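Local structure of TRAP-T family transporter, DctP (Periplasmic binding) subunit (Sulfitobacter sp. NAS-14.1, 4PF8) at residues M46-V49 and T50-G54; I74-R78 and L79-D83; N260-D263 and L264-L268. The protein binds beta-D-galacturonate and probably delivers it, as the periplasmic solute-binding subunit, to a TRAP transporter for uptake. All blocks are in the same frame, centred on the assembly; numbering follows the deposited sequence.

Contact 1 of 3, residues M46-V49 and T50-G54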
HETATM    1  N   MSE A  46      -8.660  17.537   2.013  1.00 13.70           N
HETATM    2  CA  MSE A  46      -8.125  18.876   2.231  1.00 15.06           C
HETATM    3  C   MSE A  46      -9.175  19.934   1.927  1.00 17.83           C
HETATM    4  O   MSE A  46      -9.325  20.910   2.668  1.00 16.56           O
HETATM    5  CB  MSE A  46      -6.894  19.089   1.347  1.00 15.40           C
HETATM    6  CG  MSE A  46      -6.080  20.323   1.696  1.00 19.08           C
HETATM    7 SE   MSE A  46      -5.318  20.207   3.508  0.90 17.08          SE
HETATM    8  CE  MSE A  46      -6.438  21.535   4.377  1.00 22.74           C
ATOM      9  N   GLU A  47      -9.924  19.739   0.849  1.00 17.02           N
ATOM     10  CA  GLU A  47     -11.036  20.644   0.526  1.00 18.61           C
ATOM     11  C   GLU A  47     -12.052  20.735   1.652  1.00 18.02           C
ATOM     12  O   GLU A  47     -12.525  21.830   1.998  1.00 19.29           O
ATOM     13  CB  GLU A  47     -11.742  20.155  -0.726  1.00 20.49           C
ATOM     14  CG  GLU A  47     -11.050  20.527  -1.997  1.00 28.46           C
ATOM     15  CD  GLU A  47     -11.838  20.077  -3.201  1.00 37.01           C
ATOM     16  OE1 GLU A  47     -11.258  19.334  -4.027  1.00 46.47           O
ATOM     17  OE2 GLU A  47     -13.035  20.464  -3.305  1.00 44.79           O
ATOM     18  N   GLU A  48     -12.400  19.601   2.241  1.00 17.33           N
ATOM     19  CA  GLU A  48     -13.406  19.607   3.296  1.00 18.14           C
ATOM     20  C   GLU A  48     -12.892  20.320   4.540  1.00 18.15           C
ATOM     21  O   GLU A  48     -13.627  21.075   5.158  1.00 19.39           O
ATOM     22  CB  GLU A  48     -13.886  18.198   3.655  1.00 18.69           C
ATOM     23  CG  GLU A  48     -14.978  18.222   4.728  1.00 19.39           C
ATOM     24  CD  GLU A  48     -15.566  16.858   5.069  1.00 25.68           C
ATOM     25  OE1 GLU A  48     -16.090  16.695   6.196  1.00 25.43           O
ATOM     26  OE2 GLU A  48     -15.538  15.947   4.212  1.00 24.49           O
ATOM     27  N   VAL A  49     -11.653  20.051   4.924  1.00 16.92           N
ATOM     28  CA  VAL A  49     -11.072  20.723   6.077  1.00 17.54           C
ATOM     29  C   VAL A  49     -11.085  22.231   5.851  1.00 21.01           C
ATOM     30  O   VAL A  49     -11.492  22.984   6.729  1.00 19.32           O
ATOM     31  CB  VAL A  49      -9.646  20.208   6.380  1.00 15.72           C
ATOM     32  CG1 VAL A  49      -8.982  21.054   7.493  1.00 18.35           C
ATOM     33  CG2 VAL A  49      -9.706  18.760   6.792  1.00 15.40           C
ATOM     34  N   THR A  50     -10.671  22.685   4.675  1.00 18.35           N
ATOM     35  CA  THR A  50     -10.665  24.141   4.418  1.00 19.72           C
ATOM     36  C   THR A  50     -12.063  24.736   4.447  1.00 21.34           C
ATOM     37  O   THR A  50     -12.289  25.823   5.003  1.00 22.59           O
ATOM     38  CB  THR A  50      -9.988  24.437   3.080  1.00 19.72           C
ATOM     39  OG1 THR A  50      -8.645  23.965   3.139  1.00 20.05           O
ATOM     40  CG2 THR A  50      -9.973  25.913   2.784  1.00 21.26           C
ATOM     41  N   GLU A  51     -13.016  24.027   3.866  1.00 21.61           N
ATOM     42  CA  GLU A  51     -14.397  24.493   3.837  1.00 23.15           C
ATOM     43  C   GLU A  51     -14.981  24.622   5.245  1.00 23.71           C
ATOM     44  O   GLU A  51     -15.583  25.663   5.589  1.00 25.29           O
ATOM     45  CB  GLU A  51     -15.256  23.534   2.995  1.00 23.20           C
ATOM     46  CG  GLU A  51     -16.769  23.775   3.095  1.00 37.00           C
ATOM     47  CD  GLU A  51     -17.566  22.685   2.384  1.00 41.46           C
ATOM     48  OE1 GLU A  51     -18.794  22.581   2.624  1.00 47.13           O
ATOM     49  OE2 GLU A  51     -16.958  21.921   1.591  1.00 49.06           O
ATOM     50  N   LYS A  52     -14.804  23.574   6.049  1.00 22.58           N
ATOM     51  CA  LYS A  52     -15.416  23.509   7.377  1.00 23.20           C
ATOM     52  C   LYS A  52     -14.721  24.386   8.412  1.00 24.89           C
ATOM     53  O   LYS A  52     -15.327  24.715   9.438  1.00 27.24           O
ATOM     54  CB  LYS A  52     -15.459  22.079   7.907  1.00 22.14           C
ATOM     55  CG  LYS A  52     -16.298  21.149   7.096  1.00 24.33           C
ATOM     56  CD  LYS A  52     -17.749  21.562   7.034  1.00 33.54           C
ATOM     57  CE  LYS A  52     -18.579  20.382   6.562  1.00 36.44           C
ATOM     58  NZ  LYS A  52     -19.929  20.797   6.115  1.00 36.90           N
ATOM     59  N   THR A  53     -13.454  24.732   8.174  1.00 22.63           N
ATOM     60  CA  THR A  53     -12.762  25.687   9.055  1.00 23.27           C
ATOM     61  C   THR A  53     -12.868  27.118   8.527  1.00 28.33           C
ATOM     62  O   THR A  53     -12.243  28.022   9.060  1.00 27.89           O
ATOM     63  CB  THR A  53     -11.271  25.351   9.266  1.00 21.81           C
ATOM     64  OG1 THR A  53     -10.551  25.469   8.025  1.00 22.57           O
ATOM     65  CG2 THR A  53     -11.098  23.947   9.834  1.00 21.03           C
ATOM     66  N   GLY A  54     -13.633  27.323   7.463  1.00 25.90           N
ATOM     67  CA  GLY A  54     -13.825  28.660   6.932  1.00 26.91           C
ATOM     68  C   GLY A  54     -12.528  29.277   6.441  1.00 29.44           C
ATOM     69  O   GLY A  54     -12.353  30.505   6.488  1.00 28.76           O
TER

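Contact 2 of 3, residues I74-R78 and L79-D83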
ATOM      1  N   ILE A  74       7.388   8.962   5.399  1.00  7.66           N
ATOM      2  CA  ILE A  74       6.882   8.508   6.675  1.00  8.10           C
ATOM      3  C   ILE A  74       7.702   9.146   7.787  1.00  8.99           C
ATOM      4  O   ILE A  74       7.165   9.611   8.797  1.00  9.75           O
ATOM      5  CB  ILE A  74       6.937   6.971   6.789  1.00  8.70           C
ATOM      6  CG1 ILE A  74       5.877   6.348   5.877  1.00  8.46           C
ATOM      7  CG2 ILE A  74       6.726   6.539   8.246  1.00 10.24           C
ATOM      8  CD1 ILE A  74       6.108   4.872   5.548  1.00  9.84           C
ATOM      9  N   GLU A  75       9.021   9.173   7.606  1.00  9.69           N
ATOM     10  CA  GLU A  75       9.896   9.801   8.598  1.00 11.96           C
ATOM     11  C   GLU A  75       9.571  11.299   8.735  1.00 10.83           C
ATOM     12  O   GLU A  75       9.504  11.838   9.849  1.00 12.88           O
ATOM     13  CB  GLU A  75      11.359   9.609   8.202  1.00 15.14           C
ATOM     14  CG  GLU A  75      12.349  10.272   9.148  1.00 26.37           C
ATOM     15  CD  GLU A  75      12.556   9.488  10.436  1.00 34.59           C
ATOM     16  OE1 GLU A  75      11.871   8.446  10.638  1.00 33.29           O
ATOM     17  OE2 GLU A  75      13.417   9.921  11.247  1.00 41.45           O
ATOM     18  N   GLN A  76       9.368  11.974   7.609  1.00  9.69           N
ATOM     19  CA  GLN A  76       9.000  13.394   7.668  1.00  9.67           C
ATOM     20  C   GLN A  76       7.722  13.597   8.462  1.00  9.52           C
ATOM     21  O   GLN A  76       7.594  14.555   9.224  1.00 10.11           O
ATOM     22  CB  GLN A  76       8.789  13.970   6.277  1.00  9.73           C
ATOM     23  CG  GLN A  76      10.037  14.075   5.425  1.00 10.54           C
ATOM     24  CD  GLN A  76       9.702  14.609   4.053  1.00 12.64           C
ATOM     25  OE1 GLN A  76       8.980  15.605   3.928  1.00 15.03           O
ATOM     26  NE2 GLN A  76      10.208  13.956   3.018  1.00 11.75           N
ATOM     27  N   LEU A  77       6.738  12.731   8.252  1.00  9.56           N
ATOM     28  CA  LEU A  77       5.450  12.895   8.908  1.00 10.65           C
ATOM     29  C   LEU A  77       5.579  12.700  10.410  1.00  9.83           C
ATOM     30  O   LEU A  77       5.024  13.469  11.202  1.00 10.31           O
ATOM     31  CB  LEU A  77       4.421  11.927   8.303  1.00 10.39           C
ATOM     32  CG  LEU A  77       3.012  12.217   8.837  1.00 14.08           C
ATOM     33  CD1 LEU A  77       1.994  12.453   7.724  1.00 12.93           C
ATOM     34  CD2 LEU A  77       2.575  11.105   9.768  1.00 20.51           C
ATOM     35  N   ARG A  78       6.353  11.704  10.827  1.00 10.35           N
ATOM     36  CA  ARG A  78       6.579  11.458  12.239  1.00 11.77           C
ATOM     37  C   ARG A  78       7.267  12.647  12.891  1.00 15.63           C
ATOM     38  O   ARG A  78       7.007  12.962  14.049  1.00 15.02           O
ATOM     39  CB  ARG A  78       7.424  10.196  12.452  1.00 13.16           C
ATOM     40  CG  ARG A  78       6.739   8.940  12.020  1.00 13.72           C
ATOM     41  CD  ARG A  78       7.655   7.743  12.185  1.00 15.24           C
ATOM     42  NE  ARG A  78       7.974   7.542  13.589  1.00 18.58           N
ATOM     43  CZ  ARG A  78       9.051   6.908  14.028  1.00 23.24           C
ATOM     44  NH1 ARG A  78       9.929   6.410  13.163  1.00 26.58           N
ATOM     45  NH2 ARG A  78       9.244   6.772  15.329  1.00 21.97           N
ATOM     46  N   LEU A  79       8.142  13.310  12.141  1.00 12.39           N
ATOM     47  CA  LEU A  79       8.884  14.451  12.662  1.00 14.22           C
ATOM     48  C   LEU A  79       8.093  15.751  12.620  1.00 13.20           C
ATOM     49  O   LEU A  79       8.536  16.755  13.179  1.00 14.85           O
ATOM     50  CB  LEU A  79      10.161  14.636  11.857  1.00 17.76           C
ATOM     51  CG  LEU A  79      11.229  13.556  11.975  1.00 24.40           C
ATOM     52  CD1 LEU A  79      12.303  13.853  10.939  1.00 26.41           C
ATOM     53  CD2 LEU A  79      11.821  13.493  13.374  1.00 31.37           C
ATOM     54  N   GLY A  80       6.938  15.755  11.956  1.00 13.57           N
ATOM     55  CA  GLY A  80       6.130  16.953  11.832  1.00 14.76           C
ATOM     56  C   GLY A  80       6.487  17.870  10.694  1.00 16.52           C
ATOM     57  O   GLY A  80       5.955  18.972  10.602  1.00 18.91           O
ATOM     58  N   ILE A  81       7.376  17.398   9.821  1.00 13.47           N
ATOM     59  CA  ILE A  81       7.832  18.103   8.633  1.00 15.71           C
ATOM     60  C   ILE A  81       6.795  18.020   7.526  1.00 15.38           C
ATOM     61  O   ILE A  81       6.699  18.915   6.685  1.00 17.84           O
ATOM     62  CB  ILE A  81       9.149  17.426   8.104  1.00 18.49           C
ATOM     63  CG1 ILE A  81      10.285  17.664   9.088  1.00 31.16           C
ATOM     64  CG2 ILE A  81       9.535  17.966   6.739  1.00 24.94           C
ATOM     65  CD1 ILE A  81      11.522  16.875   8.759  1.00 28.09           C
HETATM   66  N   MSE A  82       6.059  16.909   7.511  1.00 11.83           N
HETATM   67  CA  MSE A  82       4.962  16.667   6.587  1.00 11.14           C
HETATM   68  C   MSE A  82       3.717  16.609   7.451  1.00 12.89           C
HETATM   69  O   MSE A  82       3.750  15.977   8.501  1.00 12.87           O
HETATM   70  CB  MSE A  82       5.129  15.315   5.889  1.00 11.48           C
HETATM   71  CG  MSE A  82       4.062  15.029   4.885  1.00 11.13           C
HETATM   72 SE   MSE A  82       4.352  16.087   3.287  0.78 15.71          SE
HETATM   73  CE  MSE A  82       5.967  15.186   2.745  1.00 17.86           C
ATOM     74  N   ASP A  83       2.626  17.262   7.049  1.00 10.17           N
ATOM     75  CA  ASP A  83       1.449  17.283   7.916  1.00  9.97           C
ATOM     76  C   ASP A  83       0.506  16.112   7.748  1.00  9.35           C
ATOM     77  O   ASP A  83      -0.067  15.642   8.717  1.00 10.43           O
ATOM     78  CB  ASP A  83       0.674  18.580   7.704  1.00 10.52           C
ATOM     79  CG  ASP A  83       1.529  19.781   7.997  1.00 10.85           C
ATOM     80  OD1 ASP A  83       1.855  19.974   9.191  1.00 13.88           O
ATOM     81  OD2 ASP A  83       1.939  20.483   7.034  1.00 13.92           O
TER

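Contact 3 of 3, residues N260-D263 and L264-L268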
ATOM      1  N   ASN A 260     -14.991  10.721   5.619  1.00 14.55           N
ATOM      2  CA  ASN A 260     -15.680  10.970   4.359  1.00 14.12           C
ATOM      3  C   ASN A 260     -14.770  10.692   3.162  1.00 14.33           C
ATOM      4  O   ASN A 260     -15.208  10.141   2.155  1.00 13.90           O
ATOM      5  CB  ASN A 260     -16.218  12.410   4.306  1.00 15.06           C
ATOM      6  CG  ASN A 260     -17.378  12.632   5.247  1.00 18.71           C
ATOM      7  OD1 ASN A 260     -18.106  11.705   5.587  1.00 20.98           O
ATOM      8  ND2 ASN A 260     -17.560  13.874   5.663  1.00 24.34           N
ATOM      9  N   SER A 261     -13.494  11.060   3.280  1.00 12.13           N
ATOM     10  CA  SER A 261     -12.567  10.897   2.157  1.00 11.27           C
ATOM     11  C   SER A 261     -12.229   9.427   1.938  1.00 10.48           C
ATOM     12  O   SER A 261     -11.953   9.023   0.819  1.00 11.47           O
ATOM     13  CB  SER A 261     -11.307  11.725   2.380  1.00 11.80           C
ATOM     14  OG  SER A 261     -10.397  11.067   3.206  1.00 14.14           O
ATOM     15  N   THR A 262     -12.273   8.645   3.011  1.00 11.45           N
ATOM     16  CA  THR A 262     -12.041   7.199   2.920  1.00 12.62           C
ATOM     17  C   THR A 262     -13.216   6.532   2.213  1.00 13.33           C
ATOM     18  O   THR A 262     -13.031   5.664   1.346  1.00 12.02           O
ATOM     19  CB  THR A 262     -11.833   6.587   4.316  1.00 12.87           C
ATOM     20  OG1 THR A 262     -10.701   7.195   4.940  1.00 13.37           O
ATOM     21  CG2 THR A 262     -11.590   5.090   4.242  1.00 13.44           C
ATOM     22  N   ASP A 263     -14.424   6.950   2.545  1.00 11.74           N
ATOM     23  CA  ASP A 263     -15.608   6.437   1.853  1.00 12.41           C
ATOM     24  C   ASP A 263     -15.520   6.744   0.359  1.00 13.81           C
ATOM     25  O   ASP A 263     -15.805   5.879  -0.490  1.00 14.55           O
ATOM     26  CB  ASP A 263     -16.889   7.043   2.414  1.00 16.44           C
ATOM     27  CG  ASP A 263     -17.237   6.517   3.784  1.00 21.87           C
ATOM     28  OD1 ASP A 263     -16.727   5.442   4.164  1.00 28.66           O
ATOM     29  OD2 ASP A 263     -18.054   7.175   4.469  1.00 28.96           O
ATOM     30  N   LEU A 264     -15.113   7.970   0.036  1.00 12.48           N
ATOM     31  CA  LEU A 264     -14.979   8.388  -1.354  1.00 11.55           C
ATOM     32  C   LEU A 264     -13.890   7.577  -2.050  1.00 11.66           C
ATOM     33  O   LEU A 264     -14.118   7.030  -3.134  1.00 11.55           O
ATOM     34  CB  LEU A 264     -14.663   9.887  -1.456  1.00 12.28           C
ATOM     35  CG  LEU A 264     -14.292  10.368  -2.859  1.00 15.35           C
ATOM     36  CD1 LEU A 264     -15.481  10.241  -3.788  1.00 18.07           C
ATOM     37  CD2 LEU A 264     -13.790  11.792  -2.823  1.00 22.87           C
ATOM     38  N   GLN A 265     -12.715   7.468  -1.434  1.00 11.39           N
ATOM     39  CA  GLN A 265     -11.619   6.772  -2.088  1.00  8.90           C
ATOM     40  C   GLN A 265     -11.985   5.334  -2.383  1.00  8.73           C
ATOM     41  O   GLN A 265     -11.618   4.811  -3.434  1.00  9.74           O
ATOM     42  CB  GLN A 265     -10.347   6.811  -1.255  1.00  9.92           C
ATOM     43  CG  GLN A 265      -9.159   6.239  -2.013  1.00 10.36           C
ATOM     44  CD  GLN A 265      -8.912   4.756  -1.780  1.00 10.41           C
ATOM     45  OE1 GLN A 265      -9.564   4.114  -0.961  1.00  8.61           O
ATOM     46  NE2 GLN A 265      -7.945   4.206  -2.507  1.00 10.78           N
ATOM     47  N   ARG A 266     -12.662   4.684  -1.446  1.00  9.27           N
ATOM     48  CA  ARG A 266     -13.005   3.273  -1.630  1.00 11.59           C
ATOM     49  C   ARG A 266     -13.970   3.106  -2.799  1.00 12.04           C
ATOM     50  O   ARG A 266     -13.874   2.125  -3.569  1.00 11.44           O
ATOM     51  CB  ARG A 266     -13.583   2.692  -0.342  1.00 10.28           C
ATOM     52  CG  ARG A 266     -12.538   2.522   0.746  1.00 10.02           C
ATOM     53  CD  ARG A 266     -13.183   2.051   2.028  1.00 11.08           C
ATOM     54  NE  ARG A 266     -12.205   1.800   3.080  1.00 11.11           N
ATOM     55  CZ  ARG A 266     -12.502   1.265   4.249  1.00 12.15           C
ATOM     56  NH1 ARG A 266     -11.545   1.088   5.145  1.00 12.67           N
ATOM     57  NH2 ARG A 266     -13.765   0.914   4.550  1.00 13.25           N
ATOM     58  N   LYS A 267     -14.877   4.064  -2.960  1.00 10.67           N
ATOM     59  CA  LYS A 267     -15.829   4.022  -4.068  1.00 12.64           C
ATOM     60  C   LYS A 267     -15.072   4.230  -5.386  1.00 13.36           C
ATOM     61  O   LYS A 267     -15.279   3.492  -6.351  1.00 14.59           O
ATOM     62  CB  LYS A 267     -16.952   5.056  -3.862  1.00 16.36           C
ATOM     63  CG  LYS A 267     -17.614   5.588  -5.129  1.00 28.11           C
ATOM     64  CD  LYS A 267     -18.428   6.858  -4.823  1.00 31.96           C
ATOM     65  CE  LYS A 267     -18.795   7.630  -6.094  1.00 37.80           C
ATOM     66  NZ  LYS A 267     -17.897   8.818  -6.325  1.00 40.69           N
ATOM     67  N   LEU A 268     -14.153   5.185  -5.400  1.00 10.49           N
ATOM     68  CA  LEU A 268     -13.375   5.457  -6.597  1.00 11.23           C
ATOM     69  C   LEU A 268     -12.482   4.277  -6.925  1.00 10.97           C
ATOM     70  O   LEU A 268     -12.252   3.971  -8.104  1.00 11.13           O
ATOM     71  CB  LEU A 268     -12.518   6.701  -6.418  1.00 10.70           C
ATOM     72  CG  LEU A 268     -13.286   8.021  -6.278  1.00 13.80           C
ATOM     73  CD1 LEU A 268     -12.340   9.175  -6.027  1.00 18.06           C
ATOM     74  CD2 LEU A 268     -14.148   8.309  -7.495  1.00 18.31           C
TER

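Contact 1 of 3, residues M46-V49 and T50-G54
From T50 to T53 each backbone N-H bonds the carbonyl four residues back, M46 O through V49 O, at 2.9 to 3.0 Å, and so carries helix 37-52 to its last turn. The selenomethionine M46 bends at chi2 and chi3, which brings CE to 3.5 Å from T50 OG1. That hydroxyl also sits 3.2 Å from M46 O, but it has a hydrogen-bond partner in I57 O. E48 CG and K52 CG touch at 4.0 Å; their charged ends stay apart, with E48 OE1 5.6 Å from K52 NZ and bonded instead to N260 ND2. V49 O takes two donors. T53 N and T53 OG1 each lie 3.0 Å from it and arrive from opposite faces of its plane. T53 OG1 can do this because chi1 (65°) sets it between its own backbone N and carbonyl carbon. T53 OG1 also bonds I57 N. With a valine in place of T53, V49 O would probably keep just the amide donor, and I57 N would lose its acceptor. G54, at positive phi, is the C-prime residue of a Schellman motif, its N bonding E51 O. Two threonine hydroxyls thus tie the helix end to I57, on the way to strand 59-62.

Contact 2 of 3, residues I74-R78 and L79-D83
The flat carboxamide of Q76 has M82 CE above one side of its plane, at the oxygen end, 3.3 Å from OE1. I81 CG2 comes from the other side and lies closer to the plane, 3.7 Å from OE1. NE2 is held by L67 O. CE gets there because the selenomethionine M82 folds back at chi2 and chi3 (75° and 68°). The R78 guanidinium has E75 OE1 well out of its plane, a long ion pair of charges alone; R78 NE bonds K133 O. Helix 70-79 ends here in a Schellman motif. I81 N bonds Q76 O at 2.9 Å and G80 N bonds L77 O at 3.1 Å. G80 has positive phi, and a side chain there would jam against the preceding carbonyl oxygen. Q76 O also accepts M82 N, which stands above the carbonyl plane on the same face as I81 N. L77 CB rests 4.2 Å from M82 CB. M82 O is buried without a hydrogen-bond partner, but L77 CA points its hydrogen at it, nearly straight at 165°. L79 CD1 lies 4.0 Å from E75 CG on the outer side. Inward, L77 packs on I135 and F87, while D83 bonds R27 and T242 as the chain enters strand 84-88.

Contact 3 of 3, residues N260-D263 and L264-L268
T262 CG2 lies over one face of the R266 guanidinium, 3.5 Å from NE and 3.9 Å from CZ. The two side chains run side by side and point the same way. T262 has its methyl opposite the backbone N (OG1 chi1 -60°), on the side where R266 passes. With its chain extended from CG to NE, R266 runs past the T262 carbonyl, CG 3.2 Å from T262 O. That carbonyl accepts R266 N at 3.0 Å. The neighbouring steps are alike: Q265 N bonds S261 O at 2.8 Å, and K267 N bonds D263 O at 3.2 Å. All of this is ordinary i to i+4 geometry in the middle of the long helix 248-282. D263 OD1 stays 5.4 Å from R266 NH2, so this pair of charges is not in contact. The R266 charge is met by a salt bridge to D119, a bond to Y140 O and a cation-pi contact with Y115, which probably fix the rotation of the group. T262 OG1 and S261 OG both bond G258 O one turn back, and S261 OG also meets Y141 OH. Q265 NE2 bonds D142 O; the side chain of Q265 is about 8 Å from the bound galacturonate.

How the contacts relate
Contacts 1 and 3 lie on two helices packed against each other, 37-52 and 248-282, and E48 OE1 meets N260 ND2 across them. Contact 2 stands apart: its nearest atoms are about 7 Å from contact 1 and about 13 Å from contact 3. All three are partly buried, none wholly core. Contacts 1 and 2 both close a helix with a Schellman motif, before strands 59-62 and 84-88, which flank strand 26-29 in one five-stranded sheet. Both use a glycine; the first adds threonine hydroxyls, the second the apolar packing of L77 and M82. Contact 3 has no helix end to close. Its chemistry centres on one arginine, and it lies nearer the sugar than contact 2.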